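Local coordinates for suppressor protein MPT5 (Saccharomyces cerevisiae, PDB 5BZ1), which binds sequence elements in the 3'-UTRs of target mRNAs through its Pumilio-homology domain, regulates them after transcription, and negatively regulates HO expression, at residues 32-35 / 36-39; 86-89 / 90-93; 298-301 / 302-306; 287-290 / 291-294. All coordinates share one frame; numbering follows the deposited sequence.

The four local contacts lie in the RNA-binding Pumilio-homology domain, an all-helical array of repeats, and come along the chain in the order interaction 1, interaction 2, interaction 4, interaction 3. Interaction 1, a turn between helices 22-32 and 38-49, and interaction 2, the start of helix 89-93, have centres about 30 Å apart in Pumilio repeats 1 and 3. Interactions 3 and 4 share helix 288-307, with centres about 18 Å apart. Interactions 1 and 3, on opposite sides of the chain's centre, are about 71 Å apart between centres. The set thus samples both halves of an elongated scaffold, consistent with the binding of an extended RNA along stacked repeats.

Interaction 1. Residues 32-35 / 36-39; sequences LETP and SESN
Thr34 O is the acceptor round which the turn closes: Glu37 N donates to it at 2.9 Å, and Ser38 N adds a weak bond whose N-H...O angle is only 119°. The Glu37 bond is the i to i+3 closure of a beta turn with Pro35 and Ser36 at its corners, both with helical backbone angles. Its donor stands 43° out of the plane of the Thr34 carbonyl, so the bond does not use a lone pair.

A second polar link spans the whole connection. The Ser38 hydroxyl donates to Leu32 O, with OG 2.9 Å from that oxygen and tilted somewhat out of the carbonyl plane. The serine can reach back because OG is turned opposite its own backbone N (chi1 -176°). CB of Ser38 follows, 3.4 Å from Thr34 O, which packs the serine between two carbonyl oxygens.

On the outer side the fit is looser. Thr34 and Glu37 run side by side in the same direction, and methyl CG2 of Thr34 meets Glu37 OE2 at 4.0 Å and Ser36 OG at 3.7 Å. The hydroxyl branch of Thr34 turns to the preceding helix, where OG1 hydrogen-bonds Lys30 O; Glu37 OE2 has a long, weak ion pair with Lys31.

The turn joins the last residue of helix 22-32, Leu32, to the first of helix 38-49, Ser38, within Pumilio repeat 1. Leu32 packs on Val41 and Arg42 of that second helix and on Leu65 and Leu69 of helix 62-69, while Glu33 forms a salt bridge with Lys68 of the same neighbour.

Interaction 2. Residues 86-89 / 90-93; sequences YPNV and FQIS
Val89 O and Ser93 form the tight part of this contact, where one carbonyl oxygen is held by two donors of one residue. Ser93 N lies 2.9 Å from Val89 O and Ser93 OG 2.6 Å from the same oxygen, and they arrive from opposite faces of the carbonyl plane. The hydroxyl is brought there by a chi1 of -57°, with OG beside the serine's own backbone N. This buried hydroxyl thus returns to the helix backbone one turn earlier.

Alongside, Ile92 N donates to Asn88 O at 3.0 Å, a fairly straight bond (N-H...O 160°) that also approaches nearly in line with the C=O. The isoleucine side chain closes over the same oxygen: CG1 stands 3.3 Å from Asn88 O, and CD1 reaches CB of Asn88 at 4.2 Å.

The other side of Asn88 is looser and wetter. Asn88 and Gln91 extend in the same direction, but their amide planes are 88° apart and no hydrogen bond joins the two side-chain amides directly. A water donates to both Asn88 OD1 and Gln91 OE1, the latter at 2.7 Å, and so bridges the two amide oxygens. Another water links Pro87 O to Phe90 N, 2.9 Å from that nitrogen, taking up an N-H of the first helical turn.

Leu54 of helix 53-57 meets Asn88, Gln91 and Ile92, whereas Phe90 and Ser93 touch Leu135 of helix 129-137. This is the first turn of a short helix of Pumilio repeat 3, with Asn88 at the N-cap position though not capping through its side chain, packed between helices of repeats 2 and 4 as in the stacked repeats of the PUF fold.

Interaction 3. Residues 298-301 / 302-306; sequences LLTT and IDIFT
Ile302 N donates to Leu298 O at 2.9 Å, the first of five successive i to i+4 bonds in residues 302-306, the regular alpha-helical pattern, inside helix 288-307 of the PUF domain. With CG1 beside its own backbone N (chi1 -62°), the Ile302 side chain follows its N-H: CG1 lies 3.2 Å from Leu298 O, and CD1 meets CG of Leu298 at 4.4 Å, an apolar pair that also packs on Phe361.

Asp303 N bonds Leu299 O; its carboxylate lies beside that oxygen without bonding to it, both being acceptors, and OD1 forms a salt bridge with Lys364 of helix 354-375. A leucine in its place would probably leave the Lys364 ammonium without this charged mate and remove one tie between the two helices.

Ile304 N donates to Thr300 O, and CG1 of the isoleucine packs 3.2 Å from that oxygen. Phe305 N makes a nearly straight bond to Thr301 O (170°). The ring runs beside Thr301, with CE2 3.9 Å from the threonine methyl CG2; Thr301 OG1 instead hydrogen-bonds Ile297 O.

Thr306 bonds through hydroxyl and amide alike. Thr306 OG1 lies 2.6 Å and Thr306 N 2.9 Å from Ile302 O, reaching it from opposite faces of the carbonyl plane.

Interaction 4. Residues 287-290 / 291-294; sequences SDDV and INAS
Val290 and Ser294 lie one turn apart at the start of helix 288-307, an alpha helix of the PUF domain with Ser287 in the N-cap position. Of the backbone bonds, Asn292 N to Asp288 O is straight (165°, 2.9 Å) and Ala293 N to Asp289 O is regular. Ile291 N is shared between two weak bonds, an i+4 one to Ser287 O (3.3 Å) and an i+3 one to Asp288 O (2.8 Å).

At Val290 O a side-chain bond doubles the backbone one: Ser294 OG donates at 2.6 Å and Ser294 N at 3.1 Å, from opposite faces of the carbonyl plane. Putting an alanine here is likely to cut this double grip to the amide bond alone and thin the packing on Leu264 and Ile267 of helix 253-273.

Ile291 makes van der Waals contact with Ser287 O through CD1, reached with CG1 beside its backbone N (chi1 -66°), and also touches Phe271.

Among exposed polar groups, the Asn292 amide presses on Asp288 O, CG at 3.0 Å, without hydrogen-bonding it. The Asp289 and Asn292 side chains cross at about a right angle, carboxylate and amide planes 71° apart. Their one bond, Asn292 ND2 to Asp289 OD1, is weak at 3.4 Å.

Interaction 1. Residues 32-35 / 36-39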
ATOM      1  N   LEU A  32     -16.787 -18.840  29.188  1.00 27.31           N
ATOM      2  CA  LEU A  32     -15.543 -18.074  29.238  1.00 36.76           C
ATOM      3  C   LEU A  32     -15.814 -16.639  29.678  1.00 35.96           C
ATOM      4  O   LEU A  32     -14.962 -15.997  30.294  1.00 34.70           O
ATOM      5  CB  LEU A  32     -14.848 -18.079  27.874  1.00 33.83           C
ATOM      6  CG  LEU A  32     -14.156 -19.377  27.464  1.00 31.95           C
ATOM      7  CD1 LEU A  32     -13.756 -19.338  25.998  1.00 28.45           C
ATOM      8  CD2 LEU A  32     -12.938 -19.619  28.330  1.00 30.51           C
ATOM      9  N   GLU A  33     -17.011 -16.147  29.365  1.00 37.47           N
ATOM     10  CA  GLU A  33     -17.412 -14.799  29.750  1.00 41.34           C
ATOM     11  C   GLU A  33     -18.008 -14.768  31.157  1.00 44.32           C
ATOM     12  O   GLU A  33     -18.390 -13.706  31.647  1.00 50.26           O
ATOM     13  CB  GLU A  33     -18.417 -14.229  28.746  1.00 45.91           C
ATOM     14  CG  GLU A  33     -17.869 -14.021  27.336  1.00 48.90           C
ATOM     15  CD  GLU A  33     -18.951 -13.597  26.355  1.00 59.69           C
ATOM     16  OE1 GLU A  33     -18.613 -13.186  25.225  1.00 61.01           O
ATOM     17  OE2 GLU A  33     -20.143 -13.678  26.716  1.00 64.01           O
ATOM     18  N   THR A  34     -18.089 -15.936  31.793  1.00 45.61           N
ATOM     19  CA  THR A  34     -18.606 -16.051  33.157  1.00 34.63           C
ATOM     20  C   THR A  34     -17.448 -16.066  34.154  1.00 46.22           C
ATOM     21  O   THR A  34     -16.774 -17.086  34.307  1.00 46.69           O
ATOM     22  CB  THR A  34     -19.442 -17.332  33.337  1.00 38.89           C
ATOM     23  OG1 THR A  34     -20.417 -17.421  32.291  1.00 41.48           O
ATOM     24  CG2 THR A  34     -20.148 -17.333  34.694  1.00 37.43           C
ATOM     25  N   PRO A  35     -17.227 -14.931  34.842  1.00 46.79           N
ATOM     26  CA  PRO A  35     -16.081 -14.690  35.729  1.00 47.70           C
ATOM     27  C   PRO A  35     -15.830 -15.824  36.723  1.00 45.93           C
ATOM     28  O   PRO A  35     -14.682 -16.237  36.889  1.00 43.88           O
ATOM     29  CB  PRO A  35     -16.486 -13.416  36.476  1.00 52.26           C
ATOM     30  CG  PRO A  35     -17.379 -12.697  35.520  1.00 56.04           C
ATOM     31  CD  PRO A  35     -18.157 -13.786  34.828  1.00 52.55           C
ATOM     32  N   SER A  36     -16.884 -16.320  37.364  1.00 42.29           N
ATOM     33  CA  SER A  36     -16.747 -17.393  38.346  1.00 47.23           C
ATOM     34  C   SER A  36     -16.185 -18.681  37.738  1.00 39.37           C
ATOM     35  O   SER A  36     -15.473 -19.431  38.409  1.00 42.04           O
ATOM     36  CB  SER A  36     -18.094 -17.686  39.013  1.00 54.89           C
ATOM     37  OG  SER A  36     -19.014 -18.240  38.088  1.00 56.89           O
ATOM     38  N   GLU A  37     -16.497 -18.930  36.468  1.00 36.18           N
ATOM     39  CA  GLU A  37     -16.159 -20.204  35.840  1.00 47.10           C
ATOM     40  C   GLU A  37     -15.139 -20.082  34.714  1.00 41.73           C
ATOM     41  O   GLU A  37     -14.698 -21.093  34.169  1.00 40.10           O
ATOM     42  CB  GLU A  37     -17.425 -20.888  35.317  1.00 52.45           C
ATOM     43  CG  GLU A  37     -18.493 -21.122  36.378  1.00 58.99           C
ATOM     44  CD  GLU A  37     -19.692 -21.879  35.841  1.00 64.60           C
ATOM     45  OE1 GLU A  37     -19.666 -23.126  35.864  1.00 71.57           O
ATOM     46  OE2 GLU A  37     -20.662 -21.227  35.403  1.00 65.25           O
ATOM     47  N   SER A  38     -14.771 -18.848  34.374  1.00 39.23           N
ATOM     48  CA  SER A  38     -13.896 -18.581  33.228  1.00 40.29           C
ATOM     49  C   SER A  38     -12.602 -19.400  33.238  1.00 35.04           C
ATOM     50  O   SER A  38     -12.350 -20.175  32.315  1.00 33.85           O
ATOM     51  CB  SER A  38     -13.563 -17.089  33.135  1.00 37.60           C
ATOM     52  OG  SER A  38     -12.793 -16.817  31.978  1.00 37.27           O
ATOM     53  N   ASN A  39     -11.797 -19.231  34.283  1.00 34.93           N
ATOM     54  CA  ASN A  39     -10.531 -19.948  34.398  1.00 36.90           C
ATOM     55  C   ASN A  39     -10.688 -21.467  34.335  1.00 42.04           C
ATOM     56  O   ASN A  39      -9.910 -22.150  33.666  1.00 40.02           O
ATOM     57  CB  ASN A  39      -9.798 -19.554  35.685  1.00 35.84           C
ATOM     58  CG  ASN A  39      -9.146 -18.187  35.595  1.00 43.66           C
ATOM     59  OD1 ASN A  39      -8.951 -17.647  34.506  1.00 44.37           O
ATOM     60  ND2 ASN A  39      -8.793 -17.625  36.747  1.00 41.57           N
TER
HETATM   61  O   HOH W   1     -12.645 -17.563  36.621  1.00 44.80           O

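Interaction 2. Residues 86-89 / 90-93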
ATOM      1  N   TYR A  86       2.072 -23.090  14.066  1.00 29.48           N
ATOM      2  CA  TYR A  86       2.904 -22.197  13.250  1.00 34.91           C
ATOM      3  C   TYR A  86       3.373 -22.772  11.898  1.00 29.57           C
ATOM      4  O   TYR A  86       3.472 -22.021  10.927  1.00 31.09           O
ATOM      5  CB  TYR A  86       4.069 -21.576  14.046  1.00 32.04           C
ATOM      6  CG  TYR A  86       5.286 -22.457  14.254  1.00 32.18           C
ATOM      7  CD1 TYR A  86       6.270 -22.572  13.274  1.00 29.76           C
ATOM      8  CD2 TYR A  86       5.470 -23.141  15.445  1.00 26.85           C
ATOM      9  CE1 TYR A  86       7.386 -23.369  13.471  1.00 34.29           C
ATOM     10  CE2 TYR A  86       6.578 -23.935  15.650  1.00 31.08           C
ATOM     11  CZ  TYR A  86       7.530 -24.046  14.664  1.00 35.46           C
ATOM     12  OH  TYR A  86       8.631 -24.839  14.881  1.00 36.71           O
ATOM     13  N   PRO A  87       3.647 -24.093  11.817  1.00 27.97           N
ATOM     14  CA  PRO A  87       4.009 -24.573  10.474  1.00 31.53           C
ATOM     15  C   PRO A  87       2.860 -24.477   9.458  1.00 31.20           C
ATOM     16  O   PRO A  87       3.118 -24.581   8.258  1.00 29.96           O
ATOM     17  CB  PRO A  87       4.361 -26.046  10.712  1.00 31.49           C
ATOM     18  CG  PRO A  87       4.754 -26.124  12.161  1.00 29.81           C
ATOM     19  CD  PRO A  87       3.857 -25.133  12.845  1.00 27.87           C
ATOM     20  N   ASN A  88       1.628 -24.277   9.925  1.00 27.22           N
ATOM     21  CA  ASN A  88       0.458 -24.330   9.050  1.00 28.33           C
ATOM     22  C   ASN A  88      -0.139 -22.976   8.682  1.00 28.29           C
ATOM     23  O   ASN A  88      -1.274 -22.913   8.206  1.00 29.66           O
ATOM     24  CB  ASN A  88      -0.637 -25.195   9.678  1.00 22.19           C
ATOM     25  CG  ASN A  88      -0.112 -26.516  10.191  1.00 32.43           C
ATOM     26  OD1 ASN A  88       0.316 -27.373   9.417  1.00 33.51           O
ATOM     27  ND2 ASN A  88      -0.148 -26.693  11.507  1.00 25.26           N
ATOM     28  N   VAL A  89       0.617 -21.901   8.891  1.00 25.00           N
ATOM     29  CA  VAL A  89       0.094 -20.549   8.687  1.00 26.07           C
ATOM     30  C   VAL A  89      -0.397 -20.264   7.263  1.00 27.56           C
ATOM     31  O   VAL A  89      -1.330 -19.484   7.082  1.00 27.27           O
ATOM     32  CB  VAL A  89       1.094 -19.452   9.131  1.00 29.21           C
ATOM     33  CG1 VAL A  89       1.245 -19.449  10.647  1.00 24.62           C
ATOM     34  CG2 VAL A  89       2.448 -19.648   8.461  1.00 24.97           C
ATOM     35  N   PHE A  90       0.218 -20.888   6.259  1.00 24.53           N
ATOM     36  CA  PHE A  90      -0.248 -20.707   4.884  1.00 26.61           C
ATOM     37  C   PHE A  90      -1.644 -21.283   4.699  1.00 26.68           C
ATOM     38  O   PHE A  90      -2.534 -20.619   4.167  1.00 28.15           O
ATOM     39  CB  PHE A  90       0.702 -21.346   3.863  1.00 24.81           C
ATOM     40  CG  PHE A  90       0.199 -21.258   2.442  1.00 30.02           C
ATOM     41  CD1 PHE A  90       0.296 -20.067   1.734  1.00 29.98           C
ATOM     42  CD2 PHE A  90      -0.379 -22.359   1.817  1.00 27.24           C
ATOM     43  CE1 PHE A  90      -0.171 -19.972   0.426  1.00 28.03           C
ATOM     44  CE2 PHE A  90      -0.850 -22.274   0.511  1.00 30.20           C
ATOM     45  CZ  PHE A  90      -0.744 -21.076  -0.186  1.00 28.83           C
ATOM     46  N   GLN A  91      -1.821 -22.529   5.127  1.00 26.20           N
ATOM     47  CA  GLN A  91      -3.110 -23.210   5.032  1.00 26.72           C
ATOM     48  C   GLN A  91      -4.190 -22.450   5.794  1.00 25.37           C
ATOM     49  O   GLN A  91      -5.329 -22.323   5.338  1.00 29.78           O
ATOM     50  CB  GLN A  91      -2.988 -24.628   5.590  1.00 27.58           C
ATOM     51  CG  GLN A  91      -4.322 -25.339   5.782  1.00 31.04           C
ATOM     52  CD  GLN A  91      -4.164 -26.665   6.487  1.00 34.36           C
ATOM     53  OE1 GLN A  91      -3.090 -26.981   6.997  1.00 35.61           O
ATOM     54  NE2 GLN A  91      -5.231 -27.453   6.516  1.00 39.29           N
ATOM     55  N   ILE A  92      -3.816 -21.941   6.961  1.00 23.32           N
ATOM     56  CA  ILE A  92      -4.737 -21.193   7.797  1.00 20.46           C
ATOM     57  C   ILE A  92      -5.125 -19.852   7.164  1.00 23.73           C
ATOM     58  O   ILE A  92      -6.297 -19.479   7.163  1.00 24.33           O
ATOM     59  CB  ILE A  92      -4.131 -20.964   9.190  1.00 24.56           C
ATOM     60  CG1 ILE A  92      -3.973 -22.302   9.923  1.00 22.82           C
ATOM     61  CG2 ILE A  92      -4.993 -20.020  10.002  1.00 19.69           C
ATOM     62  CD1 ILE A  92      -3.140 -22.222  11.196  1.00 23.07           C
ATOM     63  N   SER A  93      -4.141 -19.140   6.621  1.00 20.66           N
ATOM     64  CA  SER A  93      -4.361 -17.799   6.085  1.00 25.26           C
ATOM     65  C   SER A  93      -5.272 -17.758   4.850  1.00 28.75           C
ATOM     66  O   SER A  93      -6.020 -16.801   4.660  1.00 28.81           O
ATOM     67  CB  SER A  93      -3.021 -17.127   5.780  1.00 24.92           C
ATOM     68  OG  SER A  93      -2.203 -17.088   6.933  1.00 29.59           O
TER
HETATM   69  O   HOH W   2       2.582 -22.614   6.233  1.00 26.72           O
HETATM   70  O   HOH W   3      -0.369 -26.890   6.625  1.00 32.13           O

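Interaction 3. Residues 298-301 / 302-306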
ATOM      1  N   LEU A 298      11.771  20.125 -14.512  1.00 36.43           N
ATOM      2  CA  LEU A 298      10.592  20.939 -14.790  1.00 37.67           C
ATOM      3  C   LEU A 298      10.757  21.681 -16.114  1.00 37.96           C
ATOM      4  O   LEU A 298       9.865  21.660 -16.962  1.00 42.84           O
ATOM      5  CB  LEU A 298      10.328  21.925 -13.648  1.00 39.94           C
ATOM      6  CG  LEU A 298       9.136  22.871 -13.817  1.00 42.69           C
ATOM      7  CD1 LEU A 298       7.863  22.086 -14.084  1.00 37.77           C
ATOM      8  CD2 LEU A 298       8.960  23.767 -12.600  1.00 40.60           C
ATOM      9  N   LEU A 299      11.909  22.325 -16.289  1.00 43.59           N
ATOM     10  CA  LEU A 299      12.217  23.038 -17.526  1.00 48.93           C
ATOM     11  C   LEU A 299      12.195  22.094 -18.730  1.00 46.51           C
ATOM     12  O   LEU A 299      11.649  22.427 -19.781  1.00 39.56           O
ATOM     13  CB  LEU A 299      13.581  23.723 -17.421  1.00 50.30           C
ATOM     14  CG  LEU A 299      13.721  24.872 -16.424  1.00 51.45           C
ATOM     15  CD1 LEU A 299      15.140  25.424 -16.439  1.00 52.96           C
ATOM     16  CD2 LEU A 299      12.720  25.966 -16.741  1.00 50.27           C
ATOM     17  N   THR A 300      12.789  20.917 -18.562  1.00 44.39           N
ATOM     18  CA  THR A 300      12.790  19.897 -19.606  1.00 46.74           C
ATOM     19  C   THR A 300      11.364  19.418 -19.901  1.00 43.62           C
ATOM     20  O   THR A 300      11.006  19.165 -21.053  1.00 44.72           O
ATOM     21  CB  THR A 300      13.677  18.704 -19.208  1.00 47.98           C
ATOM     22  OG1 THR A 300      14.971  19.180 -18.811  1.00 46.29           O
ATOM     23  CG2 THR A 300      13.828  17.727 -20.368  1.00 42.94           C
ATOM     24  N   THR A 301      10.554  19.303 -18.852  1.00 40.95           N
ATOM     25  CA  THR A 301       9.158  18.892 -18.982  1.00 37.02           C
ATOM     26  C   THR A 301       8.341  19.934 -19.756  1.00 36.98           C
ATOM     27  O   THR A 301       7.479  19.584 -20.567  1.00 36.38           O
ATOM     28  CB  THR A 301       8.518  18.636 -17.602  1.00 36.35           C
ATOM     29  OG1 THR A 301       9.161  17.518 -16.974  1.00 36.35           O
ATOM     30  CG2 THR A 301       7.029  18.343 -17.739  1.00 34.88           C
ATOM     31  N   ILE A 302       8.616  21.212 -19.504  1.00 35.50           N
ATOM     32  CA  ILE A 302       7.934  22.295 -20.208  1.00 38.62           C
ATOM     33  C   ILE A 302       8.290  22.252 -21.695  1.00 39.50           C
ATOM     34  O   ILE A 302       7.426  22.462 -22.548  1.00 41.98           O
ATOM     35  CB  ILE A 302       8.279  23.678 -19.612  1.00 40.11           C
ATOM     36  CG1 ILE A 302       7.830  23.763 -18.154  1.00 34.48           C
ATOM     37  CG2 ILE A 302       7.622  24.797 -20.409  1.00 39.31           C
ATOM     38  CD1 ILE A 302       8.188  25.071 -17.468  1.00 36.94           C
ATOM     39  N   ASP A 303       9.556  21.970 -21.994  1.00 38.97           N
ATOM     40  CA  ASP A 303      10.019  21.828 -23.374  1.00 43.43           C
ATOM     41  C   ASP A 303       9.269  20.712 -24.107  1.00 44.90           C
ATOM     42  O   ASP A 303       8.832  20.885 -25.243  1.00 44.73           O
ATOM     43  CB  ASP A 303      11.525  21.544 -23.407  1.00 47.77           C
ATOM     44  CG  ASP A 303      12.368  22.753 -23.025  1.00 57.54           C
ATOM     45  OD1 ASP A 303      11.856  23.891 -23.096  1.00 57.46           O
ATOM     46  OD2 ASP A 303      13.552  22.560 -22.665  1.00 62.45           O
ATOM     47  N   ILE A 304       9.125  19.568 -23.445  1.00 40.66           N
ATOM     48  CA  ILE A 304       8.451  18.413 -24.026  1.00 39.51           C
ATOM     49  C   ILE A 304       6.969  18.697 -24.292  1.00 38.85           C
ATOM     50  O   ILE A 304       6.457  18.404 -25.373  1.00 41.43           O
ATOM     51  CB  ILE A 304       8.587  17.180 -23.116  1.00 42.72           C
ATOM     52  CG1 ILE A 304      10.056  16.767 -22.993  1.00 46.38           C
ATOM     53  CG2 ILE A 304       7.752  16.024 -23.639  1.00 36.87           C
ATOM     54  CD1 ILE A 304      10.293  15.637 -22.007  1.00 46.45           C
ATOM     55  N   PHE A 305       6.291  19.272 -23.304  1.00 34.65           N
ATOM     56  CA  PHE A 305       4.885  19.638 -23.444  1.00 37.53           C
ATOM     57  C   PHE A 305       4.681  20.734 -24.489  1.00 37.66           C
ATOM     58  O   PHE A 305       3.627  20.811 -25.116  1.00 37.67           O
ATOM     59  CB  PHE A 305       4.309  20.079 -22.096  1.00 32.65           C
ATOM     60  CG  PHE A 305       3.870  18.940 -21.223  1.00 32.35           C
ATOM     61  CD1 PHE A 305       2.592  18.916 -20.689  1.00 31.85           C
ATOM     62  CD2 PHE A 305       4.731  17.886 -20.941  1.00 37.76           C
ATOM     63  CE1 PHE A 305       2.177  17.865 -19.882  1.00 32.34           C
ATOM     64  CE2 PHE A 305       4.320  16.832 -20.137  1.00 34.83           C
ATOM     65  CZ  PHE A 305       3.044  16.825 -19.610  1.00 27.88           C
ATOM     66  N   THR A 306       5.690  21.580 -24.668  1.00 36.97           N
ATOM     67  CA  THR A 306       5.629  22.632 -25.680  1.00 39.05           C
ATOM     68  C   THR A 306       5.726  22.036 -27.087  1.00 40.36           C
ATOM     69  O   THR A 306       4.918  22.355 -27.962  1.00 42.78           O
ATOM     70  CB  THR A 306       6.731  23.688 -25.472  1.00 42.16           C
ATOM     71  OG1 THR A 306       6.552  24.321 -24.199  1.00 41.32           O
ATOM     72  CG2 THR A 306       6.682  24.748 -26.569  1.00 41.10           C
TER

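Interaction 4. Residues 287-290 / 291-294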
ATOM      1  N   SER A 287      16.033  19.176   0.752  1.00 65.10           N
ATOM      2  CA  SER A 287      17.469  19.432   0.617  1.00 67.49           C
ATOM      3  C   SER A 287      17.782  20.134  -0.700  1.00 58.35           C
ATOM      4  O   SER A 287      16.959  20.142  -1.617  1.00 55.13           O
ATOM      5  CB  SER A 287      18.261  18.127   0.697  1.00 66.33           C
ATOM      6  OG  SER A 287      17.976  17.297  -0.417  1.00 62.38           O
ATOM      7  N   ASP A 288      18.974  20.718  -0.794  1.00 64.32           N
ATOM      8  CA  ASP A 288      19.350  21.474  -1.984  1.00 64.77           C
ATOM      9  C   ASP A 288      19.396  20.626  -3.258  1.00 62.63           C
ATOM     10  O   ASP A 288      18.842  21.027  -4.280  1.00 56.75           O
ATOM     11  CB  ASP A 288      20.669  22.229  -1.771  1.00 69.62           C
ATOM     12  CG  ASP A 288      20.468  23.567  -1.080  1.00 72.88           C
ATOM     13  OD1 ASP A 288      19.324  24.069  -1.096  1.00 71.86           O
ATOM     14  OD2 ASP A 288      21.448  24.117  -0.530  1.00 74.20           O
ATOM     15  N   ASP A 289      20.027  19.455  -3.195  1.00 68.79           N
ATOM     16  CA  ASP A 289      20.174  18.614  -4.386  1.00 69.87           C
ATOM     17  C   ASP A 289      18.833  18.156  -4.959  1.00 64.73           C
ATOM     18  O   ASP A 289      18.681  18.044  -6.176  1.00 63.32           O
ATOM     19  CB  ASP A 289      21.078  17.409  -4.113  1.00 74.20           C
ATOM     20  CG  ASP A 289      21.877  16.995  -5.337  1.00 78.87           C
ATOM     21  OD1 ASP A 289      22.361  17.893  -6.060  1.00 86.10           O
ATOM     22  OD2 ASP A 289      22.016  15.778  -5.582  1.00 73.91           O
ATOM     23  N   VAL A 290      17.870  17.893  -4.078  1.00 52.13           N
ATOM     24  CA  VAL A 290      16.497  17.607  -4.488  1.00 48.53           C
ATOM     25  C   VAL A 290      15.939  18.774  -5.309  1.00 64.41           C
ATOM     26  O   VAL A 290      15.254  18.578  -6.317  1.00 60.72           O
ATOM     27  CB  VAL A 290      15.586  17.352  -3.262  1.00 48.04           C
ATOM     28  CG1 VAL A 290      14.120  17.407  -3.651  1.00 49.64           C
ATOM     29  CG2 VAL A 290      15.918  16.014  -2.607  1.00 51.14           C
ATOM     30  N   ILE A 291      16.258  19.991  -4.874  1.00 65.03           N
ATOM     31  CA  ILE A 291      15.759  21.213  -5.506  1.00 61.52           C
ATOM     32  C   ILE A 291      16.418  21.497  -6.863  1.00 52.79           C
ATOM     33  O   ILE A 291      15.724  21.804  -7.837  1.00 49.44           O
ATOM     34  CB  ILE A 291      15.909  22.428  -4.558  1.00 63.65           C
ATOM     35  CG1 ILE A 291      15.001  22.255  -3.337  1.00 63.76           C
ATOM     36  CG2 ILE A 291      15.589  23.728  -5.283  1.00 63.14           C
ATOM     37  CD1 ILE A 291      15.428  23.053  -2.118  1.00 68.46           C
ATOM     38  N   ASN A 292      17.745  21.391  -6.923  1.00 53.84           N
ATOM     39  CA  ASN A 292      18.485  21.578  -8.174  1.00 57.26           C
ATOM     40  C   ASN A 292      18.013  20.612  -9.257  1.00 61.39           C
ATOM     41  O   ASN A 292      17.870  20.982 -10.421  1.00 60.19           O
ATOM     42  CB  ASN A 292      19.988  21.371  -7.957  1.00 61.50           C
ATOM     43  CG  ASN A 292      20.473  21.911  -6.625  1.00 66.75           C
ATOM     44  OD1 ASN A 292      20.014  22.950  -6.155  1.00 74.45           O
ATOM     45  ND2 ASN A 292      21.416  21.202  -6.010  1.00 67.13           N
ATOM     46  N   ALA A 293      17.784  19.365  -8.857  1.00 66.28           N
ATOM     47  CA  ALA A 293      17.323  18.329  -9.772  1.00 62.27           C
ATOM     48  C   ALA A 293      15.933  18.659 -10.313  1.00 53.22           C
ATOM     49  O   ALA A 293      15.684  18.546 -11.513  1.00 46.55           O
ATOM     50  CB  ALA A 293      17.316  16.979  -9.073  1.00 56.06           C
ATOM     51  N   SER A 294      15.038  19.069  -9.420  1.00 53.33           N
ATOM     52  CA  SER A 294      13.662  19.385  -9.784  1.00 46.58           C
ATOM     53  C   SER A 294      13.570  20.503 -10.823  1.00 43.22           C
ATOM     54  O   SER A 294      12.726  20.461 -11.719  1.00 41.87           O
ATOM     55  CB  SER A 294      12.861  19.771  -8.540  1.00 53.73           C
ATOM     56  OG  SER A 294      12.930  18.763  -7.553  1.00 55.69           O
TER